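Local coordinates for protein naphthalene dioxygenase large subunit (Rhodococcus sp., PDB 2B1X) that is the large subunit of a Rieske-type non-haem iron oxygenase, carrying a Rieske [2Fe-2S] domain and a catalytic domain with a mononuclear iron site, at residues A[167-172]-A[247-252]; A[297-302]-A[425-430]; A[174-179]-A[409-414]. One frame throughout, in Å; residues are numbered along the deposited sequence.

Contact 1 of 3, residues A[167-172]-A[247-252]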
loop_
_atom_site.group_PDB
_atom_site.type_symbol
_atom_site.label_atom_id
_atom_site.label_comp_id
_atom_site.label_asym_id
_atom_site.label_seq_id
_atom_site.Cartn_x
_atom_site.Cartn_y
_atom_site.Cartn_z
ATOM N N GLU A 167 -30.824 -15.650 21.851
ATOM C CA GLU A 167 -31.685 -15.056 22.897
ATOM C C GLU A 167 -31.023 -15.060 24.272
ATOM O O GLU A 167 -31.157 -14.093 25.013
ATOM C CB GLU A 167 -33.105 -15.695 22.948
ATOM C CG GLU A 167 -33.891 -15.569 21.637
ATOM C CD GLU A 167 -35.326 -15.040 21.752
ATOM O OE1 GLU A 167 -35.846 -14.814 22.886
ATOM O OE2 GLU A 167 -35.966 -14.876 20.674
ATOM N N ASP A 168 -30.323 -16.142 24.614
ATOM C CA ASP A 168 -29.534 -16.183 25.855
ATOM C C ASP A 168 -28.371 -15.165 25.814
ATOM O O ASP A 168 -28.067 -14.482 26.803
ATOM C CB ASP A 168 -29.006 -17.601 26.100
ATOM C CG ASP A 168 -30.098 -18.563 26.636
ATOM O OD1 ASP A 168 -31.247 -18.144 26.870
ATOM O OD2 ASP A 168 -29.879 -19.766 26.837
ATOM N N TYR A 169 -27.734 -15.067 24.651
ATOM C CA TYR A 169 -26.611 -14.147 24.467
ATOM C C TYR A 169 -27.024 -12.683 24.643
ATOM O O TYR A 169 -26.298 -11.880 25.256
ATOM C CB TYR A 169 -26.017 -14.379 23.084
ATOM C CG TYR A 169 -24.829 -13.518 22.710
ATOM C CD1 TYR A 169 -23.555 -13.835 23.144
ATOM C CD2 TYR A 169 -24.990 -12.408 21.898
ATOM C CE1 TYR A 169 -22.442 -13.046 22.772
ATOM C CE2 TYR A 169 -23.891 -11.616 21.527
ATOM C CZ TYR A 169 -22.626 -11.955 21.962
ATOM O OH TYR A 169 -21.530 -11.205 21.579
ATOM N N LEU A 170 -28.182 -12.331 24.106
ATOM C CA LEU A 170 -28.690 -10.983 24.258
ATOM C C LEU A 170 -29.175 -10.801 25.703
ATOM O O LEU A 170 -28.915 -9.756 26.345
ATOM C CB LEU A 170 -29.785 -10.709 23.225
ATOM C CG LEU A 170 -29.297 -10.786 21.758
ATOM C CD1 LEU A 170 -30.497 -10.648 20.843
ATOM C CD2 LEU A 170 -28.205 -9.759 21.400
ATOM N N GLY A 171 -29.832 -11.843 26.237
ATOM C CA GLY A 171 -30.282 -11.810 27.617
ATOM C C GLY A 171 -31.129 -10.590 27.930
ATOM O O GLY A 171 -32.089 -10.276 27.208
ATOM N N ASP A 172 -30.772 -9.892 29.013
ATOM C CA ASP A 172 -31.547 -8.765 29.501
ATOM C C ASP A 172 -31.545 -7.579 28.531
ATOM O O ASP A 172 -32.412 -6.707 28.606
ATOM C CB ASP A 172 -31.011 -8.318 30.859
ATOM C CG ASP A 172 -31.432 -9.250 32.004
ATOM O OD1 ASP A 172 -32.369 -10.057 31.847
ATOM O OD2 ASP A 172 -30.863 -9.234 33.119
ATOM N N HIS A 247 -22.658 -10.602 29.118
ATOM C CA HIS A 247 -22.098 -10.681 27.734
ATOM C C HIS A 247 -21.598 -9.346 27.136
ATOM O O HIS A 247 -21.628 -9.133 25.895
ATOM C CB HIS A 247 -23.061 -11.351 26.740
ATOM C CG HIS A 247 -23.675 -12.615 27.249
ATOM N ND1 HIS A 247 -23.042 -13.831 27.160
ATOM C CD2 HIS A 247 -24.864 -12.857 27.832
ATOM C CE1 HIS A 247 -23.812 -14.773 27.674
ATOM N NE2 HIS A 247 -24.927 -14.206 28.089
ATOM N N GLY A 248 -21.104 -8.460 27.995
ATOM C CA GLY A 248 -20.450 -7.260 27.494
ATOM C C GLY A 248 -21.365 -6.172 26.962
ATOM O O GLY A 248 -20.858 -5.122 26.540
ATOM N N HIS A 249 -22.689 -6.373 27.007
ATOM C CA HIS A 249 -23.609 -5.405 26.382
ATOM C C HIS A 249 -23.900 -4.228 27.304
ATOM O O HIS A 249 -23.995 -4.389 28.529
ATOM C CB HIS A 249 -24.947 -6.019 25.996
ATOM C CG HIS A 249 -24.872 -7.314 25.255
ATOM N ND1 HIS A 249 -24.157 -7.469 24.088
ATOM C CD2 HIS A 249 -25.476 -8.505 25.486
ATOM C CE1 HIS A 249 -24.316 -8.701 23.636
ATOM N NE2 HIS A 249 -25.099 -9.356 24.472
ATOM N N GLY A 250 -24.073 -3.036 26.718
ATOM C CA GLY A 250 -24.510 -1.908 27.520
ATOM C C GLY A 250 -25.060 -0.797 26.650
ATOM O O GLY A 250 -24.810 -0.768 25.432
ATOM N N LEU A 251 -25.716 0.153 27.299
ATOM C CA LEU A 251 -26.327 1.312 26.642
ATOM C C LEU A 251 -26.505 2.470 27.613
ATOM O O LEU A 251 -26.427 2.295 28.829
ATOM C CB LEU A 251 -27.709 0.964 26.101
ATOM C CG LEU A 251 -28.863 0.656 27.051
ATOM C CD1 LEU A 251 -30.206 0.970 26.361
ATOM C CD2 LEU A 251 -28.837 -0.794 27.553
ATOM N N GLY A 252 -26.767 3.648 27.063
ATOM C CA GLY A 252 -27.192 4.789 27.871
ATOM C C GLY A 252 -28.433 5.404 27.277
ATOM O O GLY A 252 -28.622 5.348 26.075
#

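Contact 2 of 3, residues A[297-302]-A[425-430]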
loop_
_atom_site.group_PDB
_atom_site.type_symbol
_atom_site.label_atom_id
_atom_site.label_comp_id
_atom_site.label_asym_id
_atom_site.label_seq_id
_atom_site.Cartn_x
_atom_site.Cartn_y
_atom_site.Cartn_z
ATOM N N THR A 297 -24.002 -0.679 22.588
ATOM C CA THR A 297 -23.298 -1.641 21.764
ATOM C C THR A 297 -23.788 -3.016 22.144
ATOM O O THR A 297 -23.898 -3.347 23.332
ATOM C CB THR A 297 -21.781 -1.513 21.996
ATOM O OG1 THR A 297 -21.344 -0.294 21.388
ATOM C CG2 THR A 297 -21.015 -2.627 21.278
ATOM N N VAL A 298 -24.132 -3.784 21.118
ATOM C CA VAL A 298 -24.321 -5.215 21.252
ATOM C C VAL A 298 -22.963 -5.924 21.028
ATOM O O VAL A 298 -22.428 -5.962 19.917
ATOM C CB VAL A 298 -25.362 -5.743 20.229
ATOM C CG1 VAL A 298 -25.631 -7.214 20.464
ATOM C CG2 VAL A 298 -26.661 -4.931 20.346
ATOM N N PHE A 299 -22.393 -6.465 22.086
ATOM C CA PHE A 299 -21.077 -7.090 21.964
ATOM C C PHE A 299 -21.068 -8.144 20.858
ATOM O O PHE A 299 -22.018 -8.916 20.747
ATOM C CB PHE A 299 -20.692 -7.759 23.273
ATOM C CG PHE A 299 -19.281 -8.193 23.314
ATOM C CD1 PHE A 299 -18.300 -7.370 23.877
ATOM C CD2 PHE A 299 -18.920 -9.443 22.813
ATOM C CE1 PHE A 299 -16.965 -7.775 23.917
ATOM C CE2 PHE A 299 -17.559 -9.865 22.828
ATOM C CZ PHE A 299 -16.596 -9.029 23.379
ATOM N N PRO A 300 -20.006 -8.213 20.054
ATOM C CA PRO A 300 -18.859 -7.288 20.126
ATOM C C PRO A 300 -18.988 -5.937 19.407
ATOM O O PRO A 300 -18.574 -4.929 20.013
ATOM C CB PRO A 300 -17.709 -8.094 19.498
ATOM C CG PRO A 300 -18.426 -9.102 18.553
ATOM C CD PRO A 300 -19.825 -9.281 19.043
ATOM N N ASN A 301 -19.493 -5.901 18.176
ATOM C CA ASN A 301 -19.153 -4.768 17.288
ATOM C C ASN A 301 -20.363 -4.186 16.544
ATOM O O ASN A 301 -20.209 -3.598 15.481
ATOM C CB ASN A 301 -18.049 -5.167 16.286
ATOM C CG ASN A 301 -18.548 -6.165 15.226
ATOM O OD1 ASN A 301 -19.448 -6.950 15.494
ATOM N ND2 ASN A 301 -17.985 -6.109 14.024
ATOM N N LEU A 302 -21.565 -4.355 17.100
ATOM C CA LEU A 302 -22.756 -3.701 16.574
ATOM C C LEU A 302 -23.140 -2.585 17.530
ATOM O O LEU A 302 -23.390 -2.851 18.709
ATOM C CB LEU A 302 -23.946 -4.684 16.441
ATOM C CG LEU A 302 -25.335 -3.992 16.225
ATOM C CD1 LEU A 302 -25.353 -3.345 14.851
ATOM C CD2 LEU A 302 -26.498 -4.943 16.388
ATOM N N ARG A 425 -16.279 -0.684 30.971
ATOM C CA ARG A 425 -15.578 -1.651 31.803
ATOM C C ARG A 425 -16.142 -3.062 31.656
ATOM O O ARG A 425 -15.387 -4.024 31.606
ATOM C CB ARG A 425 -15.668 -1.227 33.269
ATOM C CG ARG A 425 -14.618 -0.126 33.635
ATOM C CD ARG A 425 -14.293 -0.124 35.119
ATOM N NE ARG A 425 -15.433 0.435 35.737
ATOM C CZ ARG A 425 -16.177 -0.089 36.692
ATOM N NH1 ARG A 425 -15.910 -1.250 37.292
ATOM N NH2 ARG A 425 -17.215 0.621 37.063
ATOM N N ASN A 426 -17.473 -3.160 31.662
ATOM C CA ASN A 426 -18.200 -4.405 31.413
ATOM C C ASN A 426 -17.916 -4.975 30.021
ATOM O O ASN A 426 -17.814 -6.175 29.839
ATOM C CB ASN A 426 -19.705 -4.132 31.573
ATOM C CG ASN A 426 -20.572 -5.362 31.350
ATOM O OD1 ASN A 426 -20.467 -6.348 32.065
ATOM N ND2 ASN A 426 -21.459 -5.292 30.364
ATOM N N PHE A 427 -17.803 -4.105 29.030
ATOM C CA PHE A 427 -17.547 -4.547 27.668
ATOM C C PHE A 427 -16.142 -5.173 27.628
ATOM O O PHE A 427 -15.953 -6.270 27.109
ATOM C CB PHE A 427 -17.673 -3.337 26.726
ATOM C CG PHE A 427 -17.279 -3.619 25.299
ATOM C CD1 PHE A 427 -18.250 -3.865 24.347
ATOM C CD2 PHE A 427 -15.936 -3.572 24.911
ATOM C CE1 PHE A 427 -17.909 -4.099 23.011
ATOM C CE2 PHE A 427 -15.581 -3.824 23.570
ATOM C CZ PHE A 427 -16.595 -4.059 22.622
ATOM N N LEU A 428 -15.166 -4.465 28.198
ATOM C CA LEU A 428 -13.779 -4.917 28.145
ATOM C C LEU A 428 -13.532 -6.100 29.045
ATOM O O LEU A 428 -12.669 -6.920 28.759
ATOM C CB LEU A 428 -12.828 -3.760 28.493
ATOM C CG LEU A 428 -12.737 -2.728 27.377
ATOM C CD1 LEU A 428 -11.909 -1.533 27.822
ATOM C CD2 LEU A 428 -12.206 -3.332 26.054
ATOM N N GLU A 429 -14.268 -6.180 30.151
ATOM C CA GLU A 429 -14.193 -7.356 31.023
ATOM C C GLU A 429 -14.598 -8.608 30.271
ATOM O O GLU A 429 -13.895 -9.646 30.355
ATOM C CB GLU A 429 -15.081 -7.193 32.291
ATOM C CG GLU A 429 -15.063 -8.427 33.191
ATOM C CD GLU A 429 -15.844 -8.278 34.486
ATOM O OE1 GLU A 429 -17.029 -7.880 34.462
ATOM O OE2 GLU A 429 -15.273 -8.598 35.541
ATOM N N TYR A 430 -15.728 -8.544 29.570
ATOM C CA TYR A 430 -16.189 -9.678 28.779
ATOM C C TYR A 430 -15.194 -9.997 27.652
ATOM O O TYR A 430 -14.890 -11.143 27.407
ATOM C CB TYR A 430 -17.600 -9.471 28.229
ATOM C CG TYR A 430 -18.213 -10.703 27.550
ATOM C CD1 TYR A 430 -18.332 -11.934 28.223
ATOM C CD2 TYR A 430 -18.663 -10.635 26.215
ATOM C CE1 TYR A 430 -18.887 -13.060 27.583
ATOM C CE2 TYR A 430 -19.238 -11.733 25.589
ATOM C CZ TYR A 430 -19.322 -12.945 26.270
ATOM O OH TYR A 430 -19.888 -14.011 25.632
#

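Contact 3 of 3, residues A[174-179]-A[409-414]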
loop_
_atom_site.group_PDB
_atom_site.type_symbol
_atom_site.label_atom_id
_atom_site.label_comp_id
_atom_site.label_asym_id
_atom_site.label_seq_id
_atom_site.Cartn_x
_atom_site.Cartn_y
_atom_site.Cartn_z
ATOM N N LYS A 174 -32.439 -7.667 25.568
ATOM C CA LYS A 174 -33.656 -7.753 24.754
ATOM C C LYS A 174 -34.721 -6.718 25.135
ATOM O O LYS A 174 -35.378 -6.151 24.257
ATOM C CB LYS A 174 -34.233 -9.178 24.754
ATOM C CG LYS A 174 -33.266 -10.193 24.086
ATOM C CD LYS A 174 -33.946 -11.524 23.713
ATOM C CE LYS A 174 -34.493 -12.286 24.931
ATOM N NZ LYS A 174 -33.427 -12.438 25.978
ATOM N N PHE A 175 -34.878 -6.470 26.437
ATOM C CA PHE A 175 -35.804 -5.458 26.976
ATOM C C PHE A 175 -35.614 -4.071 26.336
ATOM O O PHE A 175 -36.580 -3.383 26.025
ATOM C CB PHE A 175 -35.614 -5.366 28.495
ATOM C CG PHE A 175 -36.483 -4.327 29.178
ATOM C CD1 PHE A 175 -36.076 -2.998 29.257
ATOM C CD2 PHE A 175 -37.682 -4.690 29.779
ATOM C CE1 PHE A 175 -36.875 -2.055 29.894
ATOM C CE2 PHE A 175 -38.473 -3.756 30.424
ATOM C CZ PHE A 175 -38.076 -2.433 30.478
ATOM N N TYR A 176 -34.360 -3.703 26.111
ATOM C CA TYR A 176 -33.988 -2.397 25.568
ATOM C C TYR A 176 -33.980 -2.403 24.050
ATOM O O TYR A 176 -34.382 -1.431 23.438
ATOM C CB TYR A 176 -32.618 -1.973 26.124
ATOM C CG TYR A 176 -32.652 -1.874 27.625
ATOM C CD1 TYR A 176 -32.134 -2.897 28.430
ATOM C CD2 TYR A 176 -33.252 -0.775 28.255
ATOM C CE1 TYR A 176 -32.197 -2.821 29.840
ATOM C CE2 TYR A 176 -33.318 -0.693 29.639
ATOM C CZ TYR A 176 -32.786 -1.706 30.438
ATOM O OH TYR A 176 -32.889 -1.618 31.836
ATOM N N LEU A 177 -33.512 -3.482 23.445
ATOM C CA LEU A 177 -33.584 -3.613 21.983
ATOM C C LEU A 177 -35.028 -3.453 21.486
ATOM O O LEU A 177 -35.277 -2.811 20.466
ATOM C CB LEU A 177 -33.027 -4.951 21.526
ATOM C CG LEU A 177 -31.501 -5.150 21.689
ATOM C CD1 LEU A 177 -31.158 -6.594 21.271
ATOM C CD2 LEU A 177 -30.656 -4.137 20.884
ATOM N N ASP A 178 -35.977 -4.019 22.216
ATOM C CA ASP A 178 -37.403 -3.868 21.862
ATOM C C ASP A 178 -37.812 -2.406 21.698
ATOM O O ASP A 178 -38.580 -2.051 20.806
ATOM C CB ASP A 178 -38.302 -4.463 22.954
ATOM C CG ASP A 178 -38.238 -5.972 23.016
ATOM O OD1 ASP A 178 -37.619 -6.602 22.105
ATOM O OD2 ASP A 178 -38.783 -6.598 23.966
ATOM N N ILE A 179 -37.320 -1.568 22.604
ATOM C CA ILE A 179 -37.648 -0.150 22.625
ATOM C C ILE A 179 -37.230 0.551 21.326
ATOM O O ILE A 179 -37.867 1.496 20.901
ATOM C CB ILE A 179 -37.000 0.500 23.851
ATOM C CG1 ILE A 179 -37.771 0.114 25.126
ATOM C CG2 ILE A 179 -36.954 2.048 23.720
ATOM C CD1 ILE A 179 -37.104 0.561 26.426
ATOM N N THR A 409 -36.586 0.669 36.652
ATOM C CA THR A 409 -37.623 -0.342 36.388
ATOM C C THR A 409 -37.241 -1.353 35.303
ATOM O O THR A 409 -37.979 -2.305 35.044
ATOM C CB THR A 409 -38.993 0.316 36.017
ATOM O OG1 THR A 409 -38.826 1.271 34.950
ATOM C CG2 THR A 409 -39.542 1.131 37.170
ATOM N N GLY A 410 -36.104 -1.152 34.659
ATOM C CA GLY A 410 -35.639 -2.113 33.674
ATOM C C GLY A 410 -34.613 -3.073 34.268
ATOM O O GLY A 410 -34.135 -2.857 35.385
ATOM N N PRO A 411 -34.295 -4.140 33.541
ATOM C CA PRO A 411 -33.288 -5.106 33.989
ATOM C C PRO A 411 -31.842 -4.582 33.756
ATOM O O PRO A 411 -31.646 -3.526 33.129
ATOM C CB PRO A 411 -33.590 -6.326 33.119
ATOM C CG PRO A 411 -34.098 -5.734 31.839
ATOM C CD PRO A 411 -34.890 -4.522 32.241
ATOM N N GLY A 412 -30.848 -5.314 34.253
ATOM C CA GLY A 412 -29.456 -4.934 34.044
ATOM C C GLY A 412 -28.914 -4.172 35.240
ATOM O O GLY A 412 -29.620 -3.941 36.224
ATOM N N GLU A 413 -27.647 -3.809 35.185
ATOM C CA GLU A 413 -27.056 -3.008 36.250
ATOM C C GLU A 413 -27.056 -1.549 35.796
ATOM O O GLU A 413 -26.370 -1.192 34.821
ATOM C CB GLU A 413 -25.635 -3.500 36.566
ATOM C CG GLU A 413 -24.940 -2.768 37.716
ATOM C CD GLU A 413 -23.528 -3.305 38.004
ATOM O OE1 GLU A 413 -22.553 -2.510 37.997
ATOM O OE2 GLU A 413 -23.386 -4.523 38.252
ATOM N N ALA A 414 -27.820 -0.725 36.514
ATOM C CA ALA A 414 -28.191 0.614 36.070
ATOM C C ALA A 414 -27.751 1.719 37.045
ATOM O O ALA A 414 -27.931 1.600 38.252
ATOM C CB ALA A 414 -29.679 0.680 35.845
#

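Contact 1 of 3, residues A[167-172]-A[247-252]
D168 meets H247 through its backbone: its carbonyl O lies 3.4 Å from H247 NE2, approaching the ring obliquely, and its carboxylate leads away. Y169 carries most of the contact. Its CA sits over one face of the H247 ring, 4.1 Å from the ring centroid, as a CH-pi contact. Its carbonyl O accepts a hydrogen bond from H249 NE2 at 2.9 Å. The oxygen lies in the imidazole plane, but the donor stands above the carbonyl plane by 39°, so the bond does not follow a lone pair. With CG anti to the backbone N (chi1 -180°), Y169 turns one face of its phenol ring to the same histidine. The edge of H249 points at that face, with CE1 3.6 Å from Y169 CE2 and the planes at 81°. One imidazole edge thus serves both carbonyl and ring of a single tyrosine. The H247 ring meets the Y169 ring obliquely, with centroids 5.4 Å apart. L170 points its CB away, yet its CD2 returns to 4.4 Å from H249 NE2. G171 is first to leave helical backbone angles, with positive phi. Helix 166-170 is held here against the loop that leads into strand 250-254. Y169 OH bonds to F299 O and H249 ND1 to F299 N, just past the end of strand 293-298. L170 also packs on L177 of helix 174-181 and Y151 of strand 147-151.

Contact 2 of 3, residues A[297-302]-A[425-430]
F299 lays its ring across the edge of Y430 on one side and against F427 on another. Y430 CD2 stands over the centre of the F299 face, 3.6 Å from F299 CD2. The two planes are at 71°, an edge-to-face pair. P300, which follows a cis peptide, lays its CB on the opposite face of F299. F299 and F427 meet obliquely: F299 CD1 comes over the F427 face near its rim, 3.4 Å from F427 CE1. CG of F299 lies anti to the backbone N (chi1 -169°), which carries the ring from the end of the strand to helix 422-436. One corner of the F427 ring, CE1, touches both T297 and P300. It is 3.8 Å from T297 CG2 and 3.2 Å from P300 O, which lies at the ring edge in the ring plane. The T297 hydroxyl is engaged by S303 and A207. Across the two segments the contact is aromatic and apolar, and it rests on ring shape and fit. The one polar atom it buries without a partner in the model is P300 O. The positive rim of the F427 ring probably offsets some of that cost.

Contact 3 of 3, residues A[174-179]-A[409-414]
The first turn of helix 174-181 faces the loop that enters strand 413-415, and the backbones come nearest at F175 and P411, with CA atoms 7.5 Å apart. F175 and Y176 reach P411 with neighbouring rings. P411 CD sits over one face of the F175 ring, 3.6 Å from its centroid and 17° off the normal, as a CH-pi contact. It stands off centre toward the rim, and the two side chains cross at a slant, with P411 CG 3.7 Å from F175 CB. The side chains of Y176 and P411 approach each other from opposite directions. With CG anti to its carbonyl carbon (chi1 -60°), Y176 donates its OH to P411 O at 2.6 Å, in the carbonyl plane and on a lone pair. W408 NE1 is a second partner, so two bonds grip the hydroxyl, one to W408 just before the segment and one to P411. F175 CD1 stands over the centre of the Y176 ring, so the two side chains pack against each other as well as against the proline. G410 passes close to both: its CA is 4.0 Å from F175 CE1 and its C is 3.3 Å from Y176 OH. The contact lies where helix 174-181 meets the last strand of the catalytic-domain sheet. F175 also packs on I287 of helix 282-288, and Y176 on I243 of strand 240-244, the neighbour of strand 413-415.

Overall arrangement
From the N terminus, 167-172 and 174-179 come first, on the consecutive helices 166-170 and 174-181. Contact 1 closes its loop at 247-252, before contact 2 opens at 297-302, so these two are in series. Contact 3 opens within the loop of contact 1 and closes at 409-414, so it crosses contact 1. It also crosses contact 2, which closes last, at 425-430 on helix 422-436. All three reach the large antiparallel sheet of the catalytic domain. Contact 1 meets the loop entering 250-254, contact 2 the end of the adjacent 293-298, and contact 3 the loop entering 413-415, an outermost strand within this chain. Together they tie three helices to that sheet.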